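Benzoylformate Decarboxylase (Polynucleobacter necessarius, PDB 4K9Q) is a thiamine diphosphate- and magnesium-dependent enzyme of the TPP family, which probably decarboxylates benzoylformate to benzaldehyde. Local coordinates at residues S338-T346 and H353-E361; P200-R210 and P227-P238. One frame throughout, in Å; residues are numbered along the deposited sequence.

Contact 1: residues S338-T346 and H353-E361; sequences SPMTKEDRT and HAVLEVLKE
Arg-345 reaches over the helix 353-361 so that its guanidinium lies with one face on CG2 of Val-358 and its end against the carboxylate of Glu-361. The grip is end-on and two-pronged: NH1 holds Glu-361 OE2 at 2.8 Å and NH2 holds OE1 at 3.0 Å, both oxygens near the guanidinium plane although the carboxylate is turned 41° from it. The extended chain, CG to NE, carries the guanidinium from the loop across to the far end of the helical segment, a span that suits a long arginine. NH2 also makes a weak salt bridge to Glu-357 OE1.

Glu-357 is the polar centre of the contact. Its OE2 takes the backbone N-H of Glu-343 on the syn lone pair (N to OE2 2.8 Å, nearly straight at 169°) and, from the anti side, His-353 ND1 at 2.7 Å, one helical turn earlier. Water bridges tie OE1 to Lys-342 NZ and to Arg-345 NE. With so many donors around it, this buried carboxylate probably stays ionised. Glu-343 turns its methylene groups inward, CG resting 3.8 Å from Ala-354 CB; the small alanine lets the loop backbone come close to the helix.

The loop thus runs along the polar flank of the helix. His-353 NE2 and the backbone N of Thr-341 both bond to Asp-382 of helix 377-383, while Val-355 and Leu-359 on the helix pack against strand 449-455 and helix 501-513.

Contact 2: residues P200-R210 and P227-P238; sequences PLLIYGSDIAR and PVWAAPFAERTP
Tyr-204 lays its ring between two aliphatic groups, Val-228 CG1 over one face and Ile-208 CD1 over the other, both offset toward the rim. These residues belong to a right-handed beta-alpha-beta crossover of the Rossmann-like central domain: strands 201-204 and 228-230 run parallel, joined through helix 214-224. Tyr-204 stands on the sheet face of Leu-202 and Val-228; chi1 of -78°, with CG beside the backbone N, leans its ring back along the strand over Val-228, and its hydroxyl reaches the carbonyl of Gly-217 on that helix. Pro-238 packs its CB 3.7 Å from Tyr-204 CB, a compact apolar ring that fits against it. On the other face, Leu-201 sets CD1 3.6 Å from Trp-229 NE1, oblique to the indole, and Ile-203 CG2 meets Ala-231. Four backbone bonds join the strands, from Leu-202 N to Pro-227 O through Ala-231 N to Tyr-204 O.

Beyond the strands the chemistry turns polar. Arg-210, bent at chi3, crosses Glu-235 at about a right angle, their planes only 29° apart; NH1 meets Glu-235 OE2 at 2.7 Å, and NH2 donates to Asp-207 OD1 at 2.9 Å. A leucine in its place, with no charge to share, would probably leave Asp-207 and Glu-235 unlinked, each relying on its other partner, Lys-89 and Arg-276 respectively. Arg-236 lays one guanidinium face over Ala-209 CB, whose small methyl permits the approach, and its NH2 pairs with Asp-390. Ser-206 OG donates to Arg-236 O at 2.7 Å, in the carbonyl plane and on a lone pair.

In the fold
Contact 2 is buried inside the central domain, whereas contact 1 is partly buried, its centre about 26 Å from the centre of the chain, with exposed residues on both the loop and the helix. They share no helix or strand, their nearest atoms lying about 10 Å apart. Contact 2 joins neighbouring strands of one parallel sheet, so backbone bonds and apolar packing dominate, and its salt bridges gather where the strands give way to loops. Contact 1 fastens an irregular chain to one helix, chiefly through carboxylates, a guanidinium and waters. Each comes near the cofactor's surroundings without lining the pocket: His-353 and Glu-235 have side chains about 13 and 14 Å from a bound thiamine diphosphate.

Contact 1: residues S338-T346 and H353-E361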
loop_
_atom_site.group_PDB
_atom_site.type_symbol
_atom_site.label_atom_id
_atom_site.label_comp_id
_atom_site.label_asym_id
_atom_site.label_seq_id
_atom_site.Cartn_x
_atom_site.Cartn_y
_atom_site.Cartn_z
ATOM N N SER A 338 -44.415 -21.046 -7.623
ATOM C CA SER A 338 -44.792 -22.264 -8.328
ATOM C C SER A 338 -44.094 -23.457 -7.714
ATOM O O SER A 338 -42.952 -23.342 -7.260
ATOM C CB SER A 338 -44.378 -22.180 -9.796
ATOM O OG SER A 338 -44.903 -21.028 -10.424
ATOM N N PRO A 339 -44.766 -24.618 -7.704
ATOM C CA PRO A 339 -44.082 -25.843 -7.290
ATOM C C PRO A 339 -42.919 -26.169 -8.220
ATOM O O PRO A 339 -42.878 -25.710 -9.372
ATOM C CB PRO A 339 -45.156 -26.926 -7.433
ATOM C CG PRO A 339 -46.442 -26.209 -7.461
ATOM C CD PRO A 339 -46.180 -24.846 -8.035
ATOM N N MET A 340 -41.992 -26.974 -7.712
ATOM C CA MET A 340 -40.878 -27.466 -8.498
ATOM C C MET A 340 -41.412 -28.096 -9.774
ATOM O O MET A 340 -42.388 -28.857 -9.735
ATOM C CB MET A 340 -40.095 -28.500 -7.691
ATOM C CG MET A 340 -38.886 -29.067 -8.420
ATOM S SD MET A 340 -38.271 -30.545 -7.615
ATOM C CE MET A 340 -39.543 -31.735 -8.037
ATOM N N THR A 341 -40.795 -27.753 -10.899
ATOM C CA THR A 341 -41.122 -28.394 -12.175
ATOM C C THR A 341 -40.512 -29.789 -12.252
ATOM O O THR A 341 -39.650 -30.140 -11.443
ATOM C CB THR A 341 -40.626 -27.562 -13.375
ATOM O OG1 THR A 341 -39.195 -27.474 -13.344
ATOM C CG2 THR A 341 -41.233 -26.162 -13.350
ATOM N N LYS A 342 -40.976 -30.587 -13.214
ATOM C CA LYS A 342 -40.509 -31.959 -13.382
ATOM C C LYS A 342 -39.879 -32.106 -14.764
ATOM O O LYS A 342 -40.562 -31.998 -15.786
ATOM C CB LYS A 342 -41.673 -32.949 -13.216
ATOM C CG LYS A 342 -42.345 -32.927 -11.839
ATOM C CD LYS A 342 -41.550 -33.707 -10.811
ATOM C CE LYS A 342 -42.238 -33.688 -9.447
ATOM N NZ LYS A 342 -41.536 -34.544 -8.445
ATOM N N GLU A 343 -38.570 -32.331 -14.790
ATOM C CA GLU A 343 -37.824 -32.426 -16.039
ATOM C C GLU A 343 -38.103 -33.770 -16.718
ATOM O O GLU A 343 -38.491 -34.737 -16.066
ATOM C CB GLU A 343 -36.321 -32.259 -15.751
ATOM C CG GLU A 343 -35.391 -32.329 -16.961
ATOM C CD GLU A 343 -35.677 -31.254 -17.999
ATOM O OE1 GLU A 343 -36.514 -31.500 -18.898
ATOM O OE2 GLU A 343 -35.050 -30.169 -17.929
ATOM N N ASP A 344 -37.908 -33.806 -18.034
ATOM C CA ASP A 344 -38.031 -35.030 -18.822
ATOM C C ASP A 344 -36.863 -35.976 -18.533
ATOM O O ASP A 344 -35.741 -35.746 -18.987
ATOM C CB ASP A 344 -38.067 -34.665 -20.311
ATOM C CG ASP A 344 -38.360 -35.854 -21.205
ATOM O OD1 ASP A 344 -38.302 -37.009 -20.727
ATOM O OD2 ASP A 344 -38.626 -35.625 -22.401
ATOM N N ARG A 345 -37.128 -37.042 -17.784
ATOM C CA ARG A 345 -36.080 -37.977 -17.386
ATOM C C ARG A 345 -35.733 -38.956 -18.489
ATOM O O ARG A 345 -34.789 -39.742 -18.358
ATOM C CB ARG A 345 -36.489 -38.744 -16.129
ATOM C CG ARG A 345 -36.718 -37.835 -14.940
ATOM C CD ARG A 345 -36.865 -38.610 -13.663
ATOM N NE ARG A 345 -37.258 -37.720 -12.579
ATOM C CZ ARG A 345 -37.166 -38.027 -11.291
ATOM N NH1 ARG A 345 -36.683 -39.204 -10.924
ATOM N NH2 ARG A 345 -37.561 -37.151 -10.375
ATOM N N THR A 346 -36.500 -38.923 -19.568
ATOM C CA THR A 346 -36.250 -39.825 -20.682
ATOM C C THR A 346 -35.200 -39.240 -21.624
ATOM O O THR A 346 -34.668 -39.942 -22.483
ATOM C CB THR A 346 -37.541 -40.151 -21.474
ATOM O OG1 THR A 346 -37.927 -39.030 -22.278
ATOM C CG2 THR A 346 -38.675 -40.523 -20.537
ATOM N N HIS A 353 -31.548 -30.561 -14.472
ATOM C CA HIS A 353 -32.697 -30.457 -13.569
ATOM C C HIS A 353 -33.128 -31.867 -13.131
ATOM O O HIS A 353 -33.495 -32.080 -11.978
ATOM C CB HIS A 353 -33.863 -29.707 -14.223
ATOM C CG HIS A 353 -34.906 -29.225 -13.258
ATOM N ND1 HIS A 353 -35.782 -30.075 -12.613
ATOM C CD2 HIS A 353 -35.232 -27.974 -12.851
ATOM C CE1 HIS A 353 -36.596 -29.369 -11.848
ATOM N NE2 HIS A 353 -36.284 -28.091 -11.976
ATOM N N ALA A 354 -33.070 -32.837 -14.040
ATOM C CA ALA A 354 -33.465 -34.194 -13.668
ATOM C C ALA A 354 -32.445 -34.810 -12.718
ATOM O O ALA A 354 -32.808 -35.496 -11.768
ATOM C CB ALA A 354 -33.648 -35.060 -14.902
ATOM N N VAL A 355 -31.163 -34.565 -12.980
ATOM C CA VAL A 355 -30.103 -35.015 -12.083
ATOM C C VAL A 355 -30.357 -34.467 -10.674
ATOM O O VAL A 355 -30.309 -35.206 -9.687
ATOM C CB VAL A 355 -28.704 -34.586 -12.586
ATOM C CG1 VAL A 355 -27.628 -34.896 -11.540
ATOM C CG2 VAL A 355 -28.385 -35.287 -13.902
ATOM N N LEU A 356 -30.642 -33.172 -10.590
ATOM C CA LEU A 356 -30.921 -32.537 -9.306
ATOM C C LEU A 356 -32.142 -33.142 -8.607
ATOM O O LEU A 356 -32.107 -33.393 -7.400
ATOM C CB LEU A 356 -31.093 -31.032 -9.479
ATOM C CG LEU A 356 -29.818 -30.263 -9.829
ATOM C CD1 LEU A 356 -30.188 -28.925 -10.418
ATOM C CD2 LEU A 356 -28.898 -30.118 -8.602
ATOM N N GLU A 357 -33.214 -33.376 -9.361
ATOM C CA GLU A 357 -34.407 -34.022 -8.812
ATOM C C GLU A 357 -34.101 -35.391 -8.216
ATOM O O GLU A 357 -34.620 -35.739 -7.154
ATOM C CB GLU A 357 -35.480 -34.181 -9.884
ATOM C CG GLU A 357 -36.153 -32.887 -10.304
ATOM C CD GLU A 357 -37.117 -33.127 -11.444
ATOM O OE1 GLU A 357 -38.050 -33.936 -11.251
ATOM O OE2 GLU A 357 -36.928 -32.537 -12.533
ATOM N N VAL A 358 -33.271 -36.170 -8.906
ATOM C CA VAL A 358 -32.873 -37.488 -8.409
ATOM C C VAL A 358 -32.093 -37.376 -7.097
ATOM O O VAL A 358 -32.292 -38.153 -6.163
ATOM C CB VAL A 358 -32.077 -38.275 -9.471
ATOM C CG1 VAL A 358 -31.486 -39.543 -8.871
ATOM C CG2 VAL A 358 -32.994 -38.608 -10.637
ATOM N N LEU A 359 -31.212 -36.387 -7.010
ATOM C CA LEU A 359 -30.478 -36.188 -5.768
ATOM C C LEU A 359 -31.433 -35.777 -4.643
ATOM O O LEU A 359 -31.384 -36.331 -3.546
ATOM C CB LEU A 359 -29.393 -35.133 -5.948
ATOM C CG LEU A 359 -28.276 -35.459 -6.925
ATOM C CD1 LEU A 359 -27.332 -34.269 -7.018
ATOM C CD2 LEU A 359 -27.531 -36.695 -6.457
ATOM N N LYS A 360 -32.310 -34.823 -4.928
ATOM C CA LYS A 360 -33.246 -34.329 -3.923
ATOM C C LYS A 360 -34.137 -35.454 -3.371
ATOM O O LYS A 360 -34.247 -35.632 -2.151
ATOM C CB LYS A 360 -34.081 -33.177 -4.503
ATOM C CG LYS A 360 -35.203 -32.688 -3.614
ATOM C CD LYS A 360 -34.684 -32.100 -2.320
ATOM C CE LYS A 360 -35.838 -31.769 -1.382
ATOM N NZ LYS A 360 -35.392 -31.030 -0.175
ATOM N N GLU A 361 -34.744 -36.228 -4.263
ATOM C CA GLU A 361 -35.719 -37.231 -3.836
ATOM C C GLU A 361 -35.087 -38.406 -3.095
ATOM O O GLU A 361 -35.796 -39.196 -2.474
ATOM C CB GLU A 361 -36.564 -37.717 -5.021
ATOM C CG GLU A 361 -35.801 -38.523 -6.038
ATOM C CD GLU A 361 -36.566 -38.716 -7.343
ATOM O OE1 GLU A 361 -37.640 -38.093 -7.526
ATOM O OE2 GLU A 361 -36.081 -39.487 -8.194
HETATM O O HOH W 1 -38.948 -34.810 -8.713
HETATM O O HOH W 2 -32.367 -29.389 -17.061
HETATM O O HOH W 3 -38.668 -35.344 -13.378
#

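Contact 2: residues P200-R210 and P227-P238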
loop_
_atom_site.group_PDB
_atom_site.type_symbol
_atom_site.label_atom_id
_atom_site.label_comp_id
_atom_site.label_asym_id
_atom_site.label_seq_id
_atom_site.Cartn_x
_atom_site.Cartn_y
_atom_site.Cartn_z
ATOM N N PRO A 200 -45.003 -3.049 0.915
ATOM C CA PRO A 200 -43.557 -3.241 1.088
ATOM C C PRO A 200 -43.088 -4.587 0.542
ATOM O O PRO A 200 -43.861 -5.548 0.493
ATOM C CB PRO A 200 -43.381 -3.201 2.609
ATOM C CG PRO A 200 -44.704 -3.634 3.148
ATOM C CD PRO A 200 -45.717 -3.059 2.203
ATOM N N LEU A 201 -41.831 -4.641 0.115
ATOM C CA LEU A 201 -41.227 -5.888 -0.343
ATOM C C LEU A 201 -39.913 -6.085 0.399
ATOM O O LEU A 201 -39.144 -5.142 0.572
ATOM C CB LEU A 201 -41.012 -5.852 -1.863
ATOM C CG LEU A 201 -40.250 -7.004 -2.537
ATOM C CD1 LEU A 201 -40.792 -7.291 -3.943
ATOM C CD2 LEU A 201 -38.758 -6.678 -2.587
ATOM N N LEU A 202 -39.672 -7.306 0.862
ATOM C CA LEU A 202 -38.475 -7.601 1.641
ATOM C C LEU A 202 -37.434 -8.325 0.801
ATOM O O LEU A 202 -37.764 -9.246 0.057
ATOM C CB LEU A 202 -38.838 -8.443 2.864
ATOM C CG LEU A 202 -39.689 -7.784 3.944
ATOM C CD1 LEU A 202 -40.146 -8.814 4.953
ATOM C CD2 LEU A 202 -38.886 -6.706 4.626
ATOM N N ILE A 203 -36.180 -7.894 0.920
ATOM C CA ILE A 203 -35.059 -8.592 0.296
ATOM C C ILE A 203 -34.093 -8.962 1.412
ATOM O O ILE A 203 -33.586 -8.088 2.112
ATOM C CB ILE A 203 -34.346 -7.720 -0.747
ATOM C CG1 ILE A 203 -35.325 -7.323 -1.858
ATOM C CG2 ILE A 203 -33.121 -8.463 -1.327
ATOM C CD1 ILE A 203 -34.719 -6.392 -2.886
ATOM N N TYR A 204 -33.862 -10.258 1.596
ATOM C CA TYR A 204 -33.005 -10.736 2.688
ATOM C C TYR A 204 -31.666 -11.250 2.154
ATOM O O TYR A 204 -31.621 -11.950 1.139
ATOM C CB TYR A 204 -33.683 -11.881 3.448
ATOM C CG TYR A 204 -34.770 -11.492 4.426
ATOM C CD1 TYR A 204 -35.202 -10.176 4.553
ATOM C CD2 TYR A 204 -35.367 -12.458 5.229
ATOM C CE1 TYR A 204 -36.204 -9.834 5.465
ATOM C CE2 TYR A 204 -36.363 -12.127 6.137
ATOM C CZ TYR A 204 -36.777 -10.819 6.250
ATOM O OH TYR A 204 -37.763 -10.512 7.158
ATOM N N GLY A 205 -30.587 -10.901 2.842
ATOM C CA GLY A 205 -29.266 -11.390 2.500
ATOM C C GLY A 205 -28.639 -12.198 3.617
ATOM O O GLY A 205 -29.231 -12.404 4.687
ATOM N N SER A 206 -27.409 -12.640 3.383
ATOM C CA SER A 206 -26.803 -13.659 4.229
ATOM C C SER A 206 -26.290 -13.229 5.604
ATOM O O SER A 206 -25.880 -14.085 6.376
ATOM C CB SER A 206 -25.720 -14.400 3.453
ATOM O OG SER A 206 -26.319 -15.015 2.321
ATOM N N ASP A 207 -26.329 -11.936 5.923
ATOM C CA ASP A 207 -26.028 -11.516 7.298
ATOM C C ASP A 207 -26.992 -12.230 8.244
ATOM O O ASP A 207 -26.648 -12.548 9.387
ATOM C CB ASP A 207 -26.192 -9.999 7.499
ATOM C CG ASP A 207 -25.128 -9.169 6.789
ATOM O OD1 ASP A 207 -24.198 -9.737 6.160
ATOM O OD2 ASP A 207 -25.234 -7.916 6.879
ATOM N N ILE A 208 -28.203 -12.489 7.754
ATOM C CA ILE A 208 -29.221 -13.169 8.542
ATOM C C ILE A 208 -28.771 -14.592 8.895
ATOM O O ILE A 208 -29.020 -15.084 9.998
ATOM C CB ILE A 208 -30.585 -13.159 7.805
ATOM C CG1 ILE A 208 -31.168 -11.738 7.808
ATOM C CG2 ILE A 208 -31.571 -14.164 8.427
ATOM C CD1 ILE A 208 -32.291 -11.566 6.807
ATOM N N ALA A 209 -28.080 -15.242 7.965
ATOM C CA ALA A 209 -27.584 -16.589 8.204
ATOM C C ALA A 209 -26.477 -16.552 9.255
ATOM O O ALA A 209 -26.542 -17.274 10.249
ATOM C CB ALA A 209 -27.080 -17.214 6.908
ATOM N N ARG A 210 -25.476 -15.701 9.031
ATOM C CA ARG A 210 -24.323 -15.616 9.925
ATOM C C ARG A 210 -24.739 -15.234 11.345
ATOM O O ARG A 210 -24.226 -15.800 12.318
ATOM C CB ARG A 210 -23.277 -14.624 9.386
ATOM C CG ARG A 210 -22.395 -15.182 8.264
ATOM C CD ARG A 210 -21.446 -14.110 7.727
ATOM N NE ARG A 210 -22.134 -13.074 6.963
ATOM C CZ ARG A 210 -22.405 -13.166 5.660
ATOM N NH1 ARG A 210 -22.026 -14.242 4.974
ATOM N NH2 ARG A 210 -23.040 -12.176 5.042
ATOM N N PRO A 227 -43.994 -10.068 0.531
ATOM C CA PRO A 227 -43.183 -11.030 -0.216
ATOM C C PRO A 227 -41.712 -10.905 0.176
ATOM O O PRO A 227 -41.222 -9.795 0.405
ATOM C CB PRO A 227 -43.382 -10.599 -1.673
ATOM C CG PRO A 227 -43.730 -9.155 -1.594
ATOM C CD PRO A 227 -44.546 -9.015 -0.339
ATOM N N VAL A 228 -41.024 -12.038 0.242
ATOM C CA VAL A 228 -39.607 -12.058 0.565
ATOM C C VAL A 228 -38.823 -12.622 -0.613
ATOM O O VAL A 228 -39.168 -13.664 -1.156
ATOM C CB VAL A 228 -39.340 -12.921 1.811
ATOM C CG1 VAL A 228 -37.851 -13.059 2.047
ATOM C CG2 VAL A 228 -40.033 -12.307 3.036
ATOM N N TRP A 229 -37.777 -11.911 -1.018
ATOM C CA TRP A 229 -36.856 -12.413 -2.031
ATOM C C TRP A 229 -35.484 -12.556 -1.409
ATOM O O TRP A 229 -35.117 -11.772 -0.542
ATOM C CB TRP A 229 -36.720 -11.415 -3.171
ATOM C CG TRP A 229 -37.930 -11.293 -4.041
ATOM C CD1 TRP A 229 -39.046 -10.550 -3.793
ATOM C CD2 TRP A 229 -38.131 -11.914 -5.313
ATOM N NE1 TRP A 229 -39.937 -10.677 -4.835
ATOM C CE2 TRP A 229 -39.394 -11.501 -5.784
ATOM C CE3 TRP A 229 -37.359 -12.772 -6.107
ATOM C CZ2 TRP A 229 -39.912 -11.930 -7.005
ATOM C CZ3 TRP A 229 -37.875 -13.194 -7.326
ATOM C CH2 TRP A 229 -39.135 -12.773 -7.759
ATOM N N ALA A 230 -34.708 -13.525 -1.876
ATOM C CA ALA A 230 -33.305 -13.590 -1.495
ATOM C C ALA A 230 -32.521 -12.605 -2.361
ATOM O O ALA A 230 -32.751 -12.502 -3.575
ATOM C CB ALA A 230 -32.761 -15.015 -1.655
ATOM N N ALA A 231 -31.608 -11.863 -1.742
ATOM C CA ALA A 231 -30.731 -10.965 -2.489
ATOM C C ALA A 231 -29.969 -11.741 -3.570
ATOM O O ALA A 231 -29.751 -12.945 -3.424
ATOM C CB ALA A 231 -29.763 -10.278 -1.542
ATOM N N PRO A 232 -29.568 -11.059 -4.659
ATOM C CA PRO A 232 -28.782 -11.752 -5.691
ATOM C C PRO A 232 -27.495 -12.309 -5.103
ATOM O O PRO A 232 -26.854 -11.655 -4.267
ATOM C CB PRO A 232 -28.457 -10.638 -6.703
ATOM C CG PRO A 232 -28.582 -9.355 -5.914
ATOM C CD PRO A 232 -29.700 -9.614 -4.932
ATOM N N PHE A 233 -27.121 -13.513 -5.528
ATOM C CA PHE A 233 -25.870 -14.108 -5.060
ATOM C C PHE A 233 -25.755 -14.159 -3.537
ATOM O O PHE A 233 -24.700 -13.867 -2.966
ATOM C CB PHE A 233 -24.674 -13.401 -5.696
ATOM C CG PHE A 233 -24.445 -13.814 -7.116
ATOM C CD1 PHE A 233 -23.773 -14.987 -7.395
ATOM C CD2 PHE A 233 -24.943 -13.058 -8.169
ATOM C CE1 PHE A 233 -23.578 -15.396 -8.702
ATOM C CE2 PHE A 233 -24.748 -13.468 -9.484
ATOM C CZ PHE A 233 -24.072 -14.638 -9.743
ATOM N N ALA A 234 -26.848 -14.534 -2.882
ATOM C CA ALA A 234 -26.817 -14.760 -1.444
ATOM C C ALA A 234 -26.111 -16.086 -1.175
ATOM O O ALA A 234 -26.602 -17.153 -1.543
ATOM C CB ALA A 234 -28.225 -14.763 -0.862
ATOM N N GLU A 235 -24.959 -15.990 -0.519
ATOM C CA GLU A 235 -24.065 -17.116 -0.301
ATOM C C GLU A 235 -24.652 -18.169 0.638
ATOM O O GLU A 235 -24.266 -19.347 0.584
ATOM C CB GLU A 235 -22.733 -16.602 0.261
ATOM C CG GLU A 235 -22.856 -15.858 1.604
ATOM C CD GLU A 235 -22.997 -14.356 1.462
ATOM O OE1 GLU A 235 -23.601 -13.866 0.477
ATOM O OE2 GLU A 235 -22.507 -13.645 2.361
ATOM N N ARG A 236 -25.568 -17.739 1.508
ATOM C CA ARG A 236 -26.198 -18.623 2.484
ATOM C C ARG A 236 -27.667 -18.264 2.638
ATOM O O ARG A 236 -28.025 -17.086 2.703
ATOM C CB ARG A 236 -25.488 -18.532 3.828
ATOM C CG ARG A 236 -24.092 -19.109 3.784
ATOM C CD ARG A 236 -23.349 -18.838 5.042
ATOM N NE ARG A 236 -23.976 -19.497 6.181
ATOM C CZ ARG A 236 -23.479 -19.450 7.407
ATOM N NH1 ARG A 236 -22.355 -18.782 7.620
ATOM N NH2 ARG A 236 -24.100 -20.068 8.408
ATOM N N THR A 237 -28.505 -19.293 2.681
ATOM C CA THR A 237 -29.952 -19.133 2.673
ATOM C C THR A 237 -30.426 -18.200 3.792
ATOM O O THR A 237 -30.147 -18.442 4.961
ATOM C CB THR A 237 -30.626 -20.509 2.852
ATOM O OG1 THR A 237 -30.076 -21.433 1.901
ATOM C CG2 THR A 237 -32.127 -20.393 2.652
ATOM N N PRO A 238 -31.140 -17.117 3.435
ATOM C CA PRO A 238 -31.588 -16.222 4.505
ATOM C C PRO A 238 -33.046 -16.415 4.950
ATOM O O PRO A 238 -33.450 -15.795 5.931
ATOM C CB PRO A 238 -31.425 -14.837 3.872
ATOM C CG PRO A 238 -31.681 -15.070 2.429
ATOM C CD PRO A 238 -31.174 -16.466 2.116
HETATM O O HOH W 4 -25.830 -11.886 0.834
HETATM O O HOH W 5 -20.721 -16.868 5.665
#